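Long-range contacts in pyruvate kinase 1 (Trypanosoma brucei brucei, PDB 4KCV), which catalyses the last step of glycolysis, transferring the phosphate of phosphoenolpyruvate to ADP to give pyruvate and ATP: residues C183-P188 and A211-T216; I236-E241 and E254-I259; P292-T297 and A325-L330. All coordinates share one frame; numbering follows the deposited sequence. Where two conformers were deposited one is given.

Overall arrangement
The three contacts follow one another along the chain in the order given, each closing before the next opens. Interactions 2 and 3 lie in the eight-stranded parallel barrel, and interaction 1 beside it, tying the loop after strand 208-211 to the chain returning from the six-stranded mixed sheet. Interaction 2 pairs strands 235-240 and 258-262; its centre is about 12 Å from that of interaction 1, and the two touch through Ser212, Phe213, Lys239 and Glu241. Interaction 3 pairs strands 293-296 and 327-330, its centre about 12 Å from interaction 2 and about 21 Å from interaction 1. Interactions 2 and 3 touch through the backbones of Ile259, Pro292 and Ile294, and both also reach the 2-oxoglutarate, which probably marks the active site.

Interaction 1 of 3, residues C183-P188 and A211-T216; sequences CEVDLP and ASFIRT
Arg215 presents the edge of its guanidinium group to the backbone of Val185, Leu187 and Pro188 and binds three carbonyl oxygens from within its own plane. Its NH1 donates to Leu187 O at 2.9 Å and to Val185 O at 3.1 Å. NH2 joins NH1 on that central oxygen, with Arg215 NH2 to Leu187 O at 3.1 Å, and adds a longer bond to Pro188 O at 3.3 Å. Both nitrogens reach Leu187 O end-on from the same face of its carbonyl plane. The remaining guanidinium nitrogen turns back to its own loop: Arg215 NE meets Phe213 O at 2.9 Å, nearly straight at 168°, and helps fix the rotation of the group.

Phe213 supplies the apolar half. Val185 CG1 sits at the ring edge, 3.9 Å from Phe213 CE2, and Leu187 CD1 comes within 4.0 Å of that same carbon, while Arg215 CD lies over one ring face near the rim. With CG anti to the backbone N (chi1 -162°), the ring is held out toward both aliphatic side chains.

Further out, Gln244 accepts from Val185 N, Tyr129 binds Asp186 N and Gln219 accepts from Arg215 N. Glu241 takes the backbone N of Phe213, which links the loop to the magnesium site. Residues 183-188 lead back from the mixed-sheet domain, the mobile lid of pyruvate kinases, into the barrel. A guanidinium, probably charged, thus grips three backbone carbonyls of this returning chain, so its polar attachment rests on the acceptor backbone and not on the side chains of 183-188.

Interaction 2 of 3, residues I236-E241 and E254-I259; sequences IISKIE and EASNGI. With MG (magnesium ion), chain C; AKG (2-oxoglutaric acid), chain E.
Ser238 and Ser256 turn their hydroxyls to each other across the contact, Ser238 OG donating to Ser256 OG at 2.7 Å. Ser256 passes the chain of bonds on, since its OG is also bonded to Ile252 O in the helix it has just left. Beyond the serines Asn257 folds back on the start of the strand. Its CG lies beside its own backbone N (chi1 -56°), which brings OD1 within 2.8 Å of Ile236 N in an almost straight bond of 173°, although the donor stands above the amide's carbonyl plane. The same asparagine donates its backbone N to Ile236 O at 2.9 Å, so the two residues hold each other twice; Arg224 is a second partner of OD1.

Residues 235-240 and 258-262 are neighbouring parallel strands of the TIM barrel, joined here by Ser238 N to Gly258 O at 3.0 Å. Alternation along them sends side chains to opposite faces. On one face Ile237 lies along the glycine, its CD1 3.6 Å from Gly258 CA and its CG2 against the backbone of Ile259. On the other, Ile259 reaches Ser238 CB with its CD1 and crosses Ile240 obliquely, Ile240 CG1 being 3.8 Å from Ile259 CG2, with helices 249-255 and 275-289 packed outside them.

Lys239 near the end of strand 235-240 and Glu241 just after it reach the bound ligand and metal. Lys239, bent at chi3, places NZ 2.9 Å from O5 of 2-oxoglutarate, and Glu241 OE1 binds the magnesium ion at 2.3 Å. Asp265, both O2 and O5 of the ligand, and a water also bound by Glu241 OE2 are further ligands of the metal.

Interaction 3 of 3, residues P292-T297 and A325-L330; sequences PVICAT and ADCVML. With AKG (2-oxoglutaric acid), chain E.
Met329 leans from strand 327-330 toward the neighbouring strand 293-296, its side chain passing from Ile294 and the carbonyl of Cys295 to Ala296. CB starts against the backbone, 3.5 Å from Cys295 O, and has Ile294 CG2 beside it at 3.9 Å. With CG anti to the backbone N (chi1 -174°) the chain extends as far as the sulfur, where SD passes Ala296 CB at 4.1 Å. A bend at the last torsion then lays the methyl down: Met329 CE rests 3.6 Å from Ala296 CB and 3.7 Å from C4 of the 2-oxoglutarate, so the methyl packs against the ligand's carbon chain at that atom. Met260 of strand 258-262 also packs against this methionine.

Strands 293-296 and 327-330, with helix 311-323 between them, form a beta-alpha-beta crossover, the unit repeated round a TIM barrel, here the one that ends in the eighth strand. The short strand axes diverge by 35°. Cys327 N to Val293 O at 3.2 Å and Cys295 N to Cys327 O at 3.0 Å hold the backbones in parallel register. Ile294 and Cys327 share the face on which Met329 lies, whereas Cys295 and Val328 face the surrounding helices 275-289 and 340-356.

At the start of the strands Asp326 reaches across with OD1 to Val293 N at 3.2 Å, the donor standing 49° out of the carboxylate plane. That carboxylate is also paired with Arg414 and bonded to the backbone N of Arg436, which ties the barrel to the C-terminal part of the chain. At the far end a water accepts from Thr297 N and donates weakly to Met329 O, bridging the two segments. Thr297 OG1 donates to O1 of 2-oxoglutarate, though the modelled distance is too short to be trusted.

Interaction 1 of 3, residues C183-P188 and A211-T216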
loop_
_atom_site.group_PDB
_atom_site.type_symbol
_atom_site.label_atom_id
_atom_site.label_comp_id
_atom_site.label_asym_id
_atom_site.label_seq_id
_atom_site.Cartn_x
_atom_site.Cartn_y
_atom_site.Cartn_z
ATOM N N CYS A 183 18.123 5.309 -35.575
ATOM C CA CYS A 183 17.756 5.981 -36.818
ATOM C C CYS A 183 16.389 5.509 -37.293
ATOM O O CYS A 183 16.103 4.310 -37.313
ATOM C CB CYS A 183 18.808 5.726 -37.916
ATOM S SG CYS A 183 20.478 6.368 -37.606
ATOM N N GLU A 184 15.549 6.457 -37.697
ATOM C CA GLU A 184 14.298 6.128 -38.383
ATOM C C GLU A 184 14.600 5.374 -39.674
ATOM O O GLU A 184 15.512 5.737 -40.410
ATOM C CB GLU A 184 13.529 7.402 -38.710
ATOM C CG GLU A 184 12.072 7.360 -38.305
ATOM C CD GLU A 184 11.879 7.569 -36.814
ATOM O OE1 GLU A 184 12.769 7.167 -36.026
ATOM O OE2 GLU A 184 10.840 8.138 -36.427
ATOM N N VAL A 185 13.862 4.309 -39.937
ATOM C CA VAL A 185 14.133 3.494 -41.101
ATOM C C VAL A 185 12.840 3.232 -41.838
ATOM O O VAL A 185 11.874 2.789 -41.243
ATOM C CB VAL A 185 14.806 2.168 -40.714
ATOM C CG1 VAL A 185 14.638 1.136 -41.814
ATOM C CG2 VAL A 185 16.285 2.395 -40.425
ATOM N N ASP A 186 12.809 3.548 -43.126
ATOM C CA ASP A 186 11.556 3.535 -43.880
ATOM C C ASP A 186 11.486 2.405 -44.904
ATOM O O ASP A 186 11.392 2.646 -46.092
ATOM C CB ASP A 186 11.327 4.883 -44.563
ATOM C CG ASP A 186 9.883 5.362 -44.447
ATOM O OD1 ASP A 186 9.061 4.663 -43.812
ATOM O OD2 ASP A 186 9.568 6.442 -44.991
ATOM N N LEU A 187 11.546 1.172 -44.429
ATOM C CA LEU A 187 11.372 0.010 -45.274
ATOM C C LEU A 187 9.929 -0.473 -45.169
ATOM O O LEU A 187 9.261 -0.237 -44.161
ATOM C CB LEU A 187 12.319 -1.120 -44.840
ATOM C CG LEU A 187 13.832 -0.914 -44.962
ATOM C CD1 LEU A 187 14.575 -2.029 -44.230
ATOM C CD2 LEU A 187 14.260 -0.854 -46.427
ATOM N N PRO A 188 9.450 -1.159 -46.221
ATOM C CA PRO A 188 8.105 -1.732 -46.228
ATOM C C PRO A 188 7.972 -2.798 -45.151
ATOM O O PRO A 188 8.985 -3.337 -44.673
ATOM C CB PRO A 188 8.023 -2.392 -47.602
ATOM C CG PRO A 188 9.431 -2.785 -47.890
ATOM C CD PRO A 188 10.256 -1.636 -47.359
ATOM N N ALA A 211 6.425 -11.667 -36.945
ATOM C CA ALA A 211 6.737 -10.710 -37.988
ATOM C C ALA A 211 7.979 -9.899 -37.651
ATOM O O ALA A 211 7.986 -9.126 -36.710
ATOM C CB ALA A 211 5.549 -9.791 -38.254
ATOM N N SER A 212 8.976 -9.981 -38.517
ATOM C CA SER A 212 10.287 -9.417 -38.234
ATOM C C SER A 212 10.323 -7.893 -38.383
ATOM O O SER A 212 9.568 -7.315 -39.183
ATOM C CB SER A 212 11.331 -10.080 -39.135
ATOM O OG SER A 212 11.625 -11.399 -38.667
ATOM N N PHE A 213 11.133 -7.238 -37.542
ATOM C CA PHE A 213 11.498 -5.814 -37.733
ATOM C C PHE A 213 10.274 -4.875 -37.787
ATOM O O PHE A 213 10.209 -3.933 -38.613
ATOM C CB PHE A 213 12.375 -5.660 -38.996
ATOM C CG PHE A 213 13.154 -4.368 -39.056
ATOM C CD1 PHE A 213 14.069 -4.030 -38.046
ATOM C CD2 PHE A 213 13.079 -3.542 -40.199
ATOM C CE1 PHE A 213 14.816 -2.853 -38.128
ATOM C CE2 PHE A 213 13.834 -2.372 -40.286
ATOM C CZ PHE A 213 14.694 -2.019 -39.245
ATOM N N ILE A 214 9.324 -5.090 -36.887
ATOM C CA ILE A 214 8.133 -4.224 -36.829
ATOM C C ILE A 214 8.452 -2.897 -36.133
ATOM O O ILE A 214 8.836 -2.871 -34.939
ATOM C CB ILE A 214 6.969 -4.910 -36.101
ATOM C CG1 ILE A 214 6.455 -6.108 -36.928
ATOM C CG2 ILE A 214 5.852 -3.906 -35.847
ATOM C CD1 ILE A 214 5.818 -5.718 -38.251
ATOM N N ARG A 215 8.251 -1.794 -36.856
ATOM C CA ARG A 215 8.644 -0.463 -36.361
ATOM C C ARG A 215 7.459 0.429 -36.028
ATOM O O ARG A 215 7.605 1.412 -35.306
ATOM C CB ARG A 215 9.531 0.235 -37.380
ATOM C CG ARG A 215 10.894 -0.392 -37.506
ATOM C CD ARG A 215 11.358 -0.356 -38.943
ATOM N NE ARG A 215 10.629 -1.320 -39.774
ATOM C CZ ARG A 215 10.306 -1.124 -41.049
ATOM N NH1 ARG A 215 10.624 0.015 -41.637
ATOM N NH2 ARG A 215 9.637 -2.058 -41.725
ATOM N N THR A 216 6.310 0.140 -36.640
ATOM C CA THR A 216 5.134 0.990 -36.529
ATOM C C THR A 216 3.895 0.109 -36.555
ATOM O O THR A 216 3.925 -1.017 -37.102
ATOM C CB THR A 216 5.018 2.015 -37.716
ATOM O OG1 THR A 216 4.735 1.314 -38.926
ATOM C CG2 THR A 216 6.289 2.847 -37.887
#

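Interaction 2 of 3, residues I236-E241 and E254-I259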
loop_
_atom_site.group_PDB
_atom_site.type_symbol
_atom_site.label_atom_id
_atom_site.label_comp_id
_atom_site.label_asym_id
_atom_site.label_seq_id
_atom_site.Cartn_x
_atom_site.Cartn_y
_atom_site.Cartn_z
ATOM N N ILE A 236 -0.776 -12.364 -35.426
ATOM C CA ILE A 236 0.464 -11.637 -35.688
ATOM C C ILE A 236 1.202 -11.278 -34.397
ATOM O O ILE A 236 0.716 -10.486 -33.581
ATOM C CB ILE A 236 0.196 -10.352 -36.479
ATOM C CG1 ILE A 236 -0.445 -10.698 -37.825
ATOM C CG2 ILE A 236 1.495 -9.577 -36.689
ATOM C CD1 ILE A 236 -0.951 -9.482 -38.553
ATOM N N ILE A 237 2.380 -11.867 -34.225
ATOM C CA ILE A 237 3.233 -11.574 -33.096
ATOM C C ILE A 237 4.336 -10.681 -33.610
ATOM O O ILE A 237 5.164 -11.131 -34.389
ATOM C CB ILE A 237 3.869 -12.877 -32.532
ATOM C CG1 ILE A 237 2.788 -13.914 -32.252
ATOM C CG2 ILE A 237 4.635 -12.587 -31.247
ATOM C CD1 ILE A 237 1.789 -13.478 -31.208
ATOM N N SER A 238 4.311 -9.397 -33.245
ATOM C CA SER A 238 5.287 -8.460 -33.788
ATOM C C SER A 238 6.608 -8.589 -33.065
ATOM O O SER A 238 6.653 -8.612 -31.814
ATOM C CB SER A 238 4.782 -7.012 -33.695
ATOM O OG SER A 238 3.650 -6.802 -34.522
ATOM N N LYS A 239 7.691 -8.673 -33.844
ATOM C CA LYS A 239 9.035 -8.758 -33.280
ATOM C C LYS A 239 9.627 -7.364 -33.124
ATOM O O LYS A 239 9.708 -6.579 -34.098
ATOM C CB LYS A 239 9.933 -9.624 -34.165
ATOM C CG LYS A 239 9.359 -11.026 -34.408
ATOM C CD LYS A 239 10.181 -11.840 -35.408
ATOM C CE LYS A 239 11.674 -11.873 -35.076
ATOM N NZ LYS A 239 12.457 -12.432 -36.231
ATOM N N ILE A 240 9.911 -6.996 -31.881
ATOM C CA ILE A 240 10.462 -5.667 -31.601
ATOM C C ILE A 240 11.991 -5.730 -31.669
ATOM O O ILE A 240 12.627 -6.487 -30.914
ATOM C CB ILE A 240 9.999 -5.144 -30.217
ATOM C CG1 ILE A 240 8.471 -5.054 -30.168
ATOM C CG2 ILE A 240 10.623 -3.789 -29.898
ATOM C CD1 ILE A 240 7.845 -4.058 -31.138
ATOM N N GLU A 241 12.568 -5.059 -32.674
ATOM C CA GLU A 241 13.987 -5.276 -33.003
ATOM C C GLU A 241 14.839 -4.018 -33.082
ATOM O O GLU A 241 16.029 -4.120 -33.301
ATOM C CB GLU A 241 14.150 -6.059 -34.307
ATOM C CG GLU A 241 13.176 -7.193 -34.496
ATOM C CD GLU A 241 13.694 -8.221 -35.484
ATOM O OE1 GLU A 241 14.821 -8.709 -35.276
ATOM O OE2 GLU A 241 12.952 -8.607 -36.407
ATOM N N GLU A 254 -1.255 -2.504 -29.635
ATOM C CA GLU A 254 -2.669 -2.375 -29.966
ATOM C C GLU A 254 -3.011 -3.078 -31.292
ATOM O O GLU A 254 -4.032 -3.723 -31.398
ATOM C CB GLU A 254 -3.096 -0.909 -30.000
ATOM C CG GLU A 254 -4.588 -0.706 -29.791
ATOM C CD GLU A 254 -5.020 0.738 -29.985
ATOM O OE1 GLU A 254 -4.309 1.490 -30.691
ATOM O OE2 GLU A 254 -6.085 1.116 -29.452
ATOM N N ALA A 255 -2.129 -2.963 -32.282
ATOM C CA ALA A 255 -2.386 -3.528 -33.608
ATOM C C ALA A 255 -2.112 -5.025 -33.686
ATOM O O ALA A 255 -2.544 -5.687 -34.642
ATOM C CB ALA A 255 -1.569 -2.800 -34.658
ATOM N N SER A 256 -1.311 -5.548 -32.749
ATOM C CA SER A 256 -0.795 -6.928 -32.868
ATOM C C SER A 256 -1.640 -7.885 -32.011
ATOM O O SER A 256 -2.416 -7.444 -31.168
ATOM C CB SER A 256 0.684 -6.998 -32.415
ATOM O OG SER A 256 1.486 -6.027 -33.056
ATOM N N ASN A 257 -1.438 -9.190 -32.181
ATOM C CA ASN A 257 -2.008 -10.162 -31.261
ATOM C C ASN A 257 -1.057 -10.477 -30.117
ATOM O O ASN A 257 -1.456 -11.070 -29.134
ATOM C CB ASN A 257 -2.389 -11.448 -31.997
ATOM C CG ASN A 257 -3.349 -11.189 -33.159
ATOM O OD1 ASN A 257 -2.922 -10.913 -34.285
ATOM N ND2 ASN A 257 -4.641 -11.174 -32.861
ATOM N N GLY A 258 0.197 -10.055 -30.244
ATOM C CA GLY A 258 1.244 -10.450 -29.294
ATOM C C GLY A 258 2.564 -9.813 -29.701
ATOM O O GLY A 258 2.649 -9.164 -30.752
ATOM N N ILE A 259 3.585 -9.980 -28.863
ATOM C CA ILE A 259 4.876 -9.337 -29.078
ATOM C C ILE A 259 5.986 -10.353 -28.818
ATOM O O ILE A 259 5.853 -11.229 -27.939
ATOM C CB ILE A 259 5.061 -8.137 -28.116
ATOM C CG1 ILE A 259 4.071 -7.006 -28.456
ATOM C CG2 ILE A 259 6.509 -7.630 -28.147
ATOM C CD1 ILE A 259 4.246 -6.417 -29.863
HETATM MG MG MG C . 15.858 -10.766 -35.540
HETATM C C1 AKG E . 16.272 -11.729 -32.788
HETATM O O1 AKG E . 16.508 -11.984 -31.592
HETATM O O2 AKG E . 16.853 -10.762 -33.332
HETATM C C2 AKG E . 15.225 -12.560 -33.582
HETATM O O5 AKG E . 15.001 -12.362 -34.791
HETATM C C3 AKG E . 14.637 -13.774 -32.845
HETATM C C4 AKG E . 15.267 -15.054 -33.424
HETATM C C5 AKG E . 16.689 -15.235 -32.869
HETATM O O3 AKG E . 17.545 -14.374 -33.172
HETATM O O4 AKG E . 16.894 -16.244 -32.177
HETATM O O HOH W 1 14.664 -10.454 -37.594
#

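Interaction 3 of 3, residues P292-T297 and A325-L330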
loop_
_atom_site.group_PDB
_atom_site.type_symbol
_atom_site.label_atom_id
_atom_site.label_comp_id
_atom_site.label_asym_id
_atom_site.label_seq_id
_atom_site.Cartn_x
_atom_site.Cartn_y
_atom_site.Cartn_z
ATOM N N PRO A 292 -0.162 -11.944 -25.307
ATOM C CA PRO A 292 0.985 -12.836 -25.128
ATOM C C PRO A 292 2.311 -12.199 -25.519
ATOM O O PRO A 292 2.390 -11.395 -26.453
ATOM C CB PRO A 292 0.655 -14.051 -26.034
ATOM C CG PRO A 292 -0.438 -13.562 -26.956
ATOM C CD PRO A 292 -1.205 -12.536 -26.168
ATOM N N VAL A 293 3.315 -12.439 -24.699
ATOM C CA VAL A 293 4.620 -11.908 -24.980
ATOM C C VAL A 293 5.684 -12.984 -24.884
ATOM O O VAL A 293 5.620 -13.849 -24.001
ATOM C CB VAL A 293 4.942 -10.666 -24.112
ATOM C CG1 VAL A 293 4.950 -11.009 -22.629
ATOM C CG2 VAL A 293 6.277 -10.028 -24.547
ATOM N N ILE A 294 6.589 -13.002 -25.868
ATOM C CA ILE A 294 7.657 -14.007 -25.941
ATOM C C ILE A 294 9.002 -13.350 -25.710
ATOM O O ILE A 294 9.316 -12.325 -26.342
ATOM C CB ILE A 294 7.691 -14.679 -27.337
ATOM C CG1 ILE A 294 6.294 -15.242 -27.684
ATOM C CG2 ILE A 294 8.772 -15.764 -27.374
ATOM C CD1 ILE A 294 6.160 -15.776 -29.092
ATOM N N CYS A 295 9.788 -13.891 -24.786
ATOM C CA CYS A 295 11.177 -13.465 -24.662
ATOM C C CYS A 295 12.090 -14.431 -25.458
ATOM O O CYS A 295 11.918 -15.638 -25.390
ATOM C CB CYS A 295 11.602 -13.401 -23.180
ATOM S SG CYS A 295 13.329 -12.822 -22.926
ATOM N N ALA A 296 13.000 -13.877 -26.251
ATOM C CA ALA A 296 13.789 -14.662 -27.224
ATOM C C ALA A 296 15.291 -14.328 -27.153
ATOM O O ALA A 296 15.681 -13.204 -26.793
ATOM C CB ALA A 296 13.276 -14.417 -28.649
ATOM N N THR A 297 16.107 -15.304 -27.535
ATOM C CA THR A 297 17.473 -15.102 -28.043
ATOM C C THR A 297 18.552 -15.397 -27.000
ATOM O O THR A 297 18.693 -14.664 -26.024
ATOM C CB THR A 297 17.694 -13.713 -28.658
ATOM O OG1 THR A 297 16.737 -13.515 -29.701
ATOM C CG2 THR A 297 19.125 -13.617 -29.269
ATOM N N ALA A 325 6.764 -12.791 -18.698
ATOM C CA ALA A 325 6.646 -13.299 -20.069
ATOM C C ALA A 325 5.774 -14.568 -20.113
ATOM O O ALA A 325 5.923 -15.442 -19.268
ATOM C CB ALA A 325 8.031 -13.588 -20.637
ATOM N N ASP A 326 4.888 -14.683 -21.105
ATOM C CA ASP A 326 4.137 -15.929 -21.265
ATOM C C ASP A 326 5.077 -17.027 -21.705
ATOM O O ASP A 326 5.049 -18.144 -21.165
ATOM C CB ASP A 326 2.994 -15.783 -22.278
ATOM C CG ASP A 326 1.972 -14.728 -21.866
ATOM O OD1 ASP A 326 2.350 -13.505 -21.885
ATOM O OD2 ASP A 326 0.812 -15.122 -21.459
ATOM N N CYS A 327 5.911 -16.699 -22.681
ATOM C CA CYS A 327 6.736 -17.679 -23.334
ATOM C C CYS A 327 8.186 -17.308 -23.226
ATOM O O CYS A 327 8.547 -16.124 -23.285
ATOM C CB CYS A 327 6.383 -17.799 -24.820
ATOM S SG CYS A 327 4.658 -18.202 -25.153
ATOM N N VAL A 328 9.027 -18.340 -23.288
ATOM C CA VAL A 328 10.414 -18.170 -23.616
ATOM C C VAL A 328 10.770 -19.023 -24.825
ATOM O O VAL A 328 10.062 -19.972 -25.163
ATOM C CB VAL A 328 11.298 -18.563 -22.429
ATOM C CG1 VAL A 328 11.201 -17.485 -21.336
ATOM C CG2 VAL A 328 10.874 -19.925 -21.890
ATOM N N MET A 329 11.876 -18.686 -25.475
ATOM C CA MET A 329 12.125 -19.193 -26.801
ATOM C C MET A 329 13.540 -19.736 -26.908
ATOM O O MET A 329 14.480 -19.244 -26.248
ATOM C CB MET A 329 11.872 -18.116 -27.865
ATOM C CG MET A 329 11.976 -18.628 -29.303
ATOM S SD MET A 329 11.314 -17.464 -30.517
ATOM C CE MET A 329 12.862 -16.879 -31.231
ATOM N N LEU A 330 13.684 -20.741 -27.758
ATOM C CA LEU A 330 14.959 -21.299 -28.085
ATOM C C LEU A 330 15.141 -21.183 -29.606
ATOM O O LEU A 330 14.173 -21.362 -30.380
ATOM C CB LEU A 330 15.015 -22.757 -27.623
ATOM C CG LEU A 330 14.933 -22.923 -26.093
ATOM C CD1 LEU A 330 14.638 -24.367 -25.711
ATOM C CD2 LEU A 330 16.241 -22.439 -25.450
HETATM C C1 AKG E . 16.272 -11.729 -32.788
HETATM O O1 AKG E . 16.508 -11.984 -31.592
HETATM O O2 AKG E . 16.853 -10.762 -33.332
HETATM C C2 AKG E . 15.225 -12.560 -33.582
HETATM O O5 AKG E . 15.001 -12.362 -34.791
HETATM C C3 AKG E . 14.637 -13.774 -32.845
HETATM C C4 AKG E . 15.267 -15.054 -33.424
HETATM C C5 AKG E . 16.689 -15.235 -32.869
HETATM O O3 AKG E . 17.545 -14.374 -33.172
HETATM O O4 AKG E . 16.894 -16.244 -32.177
HETATM O O HOH W 2 15.535 -17.722 -28.828
#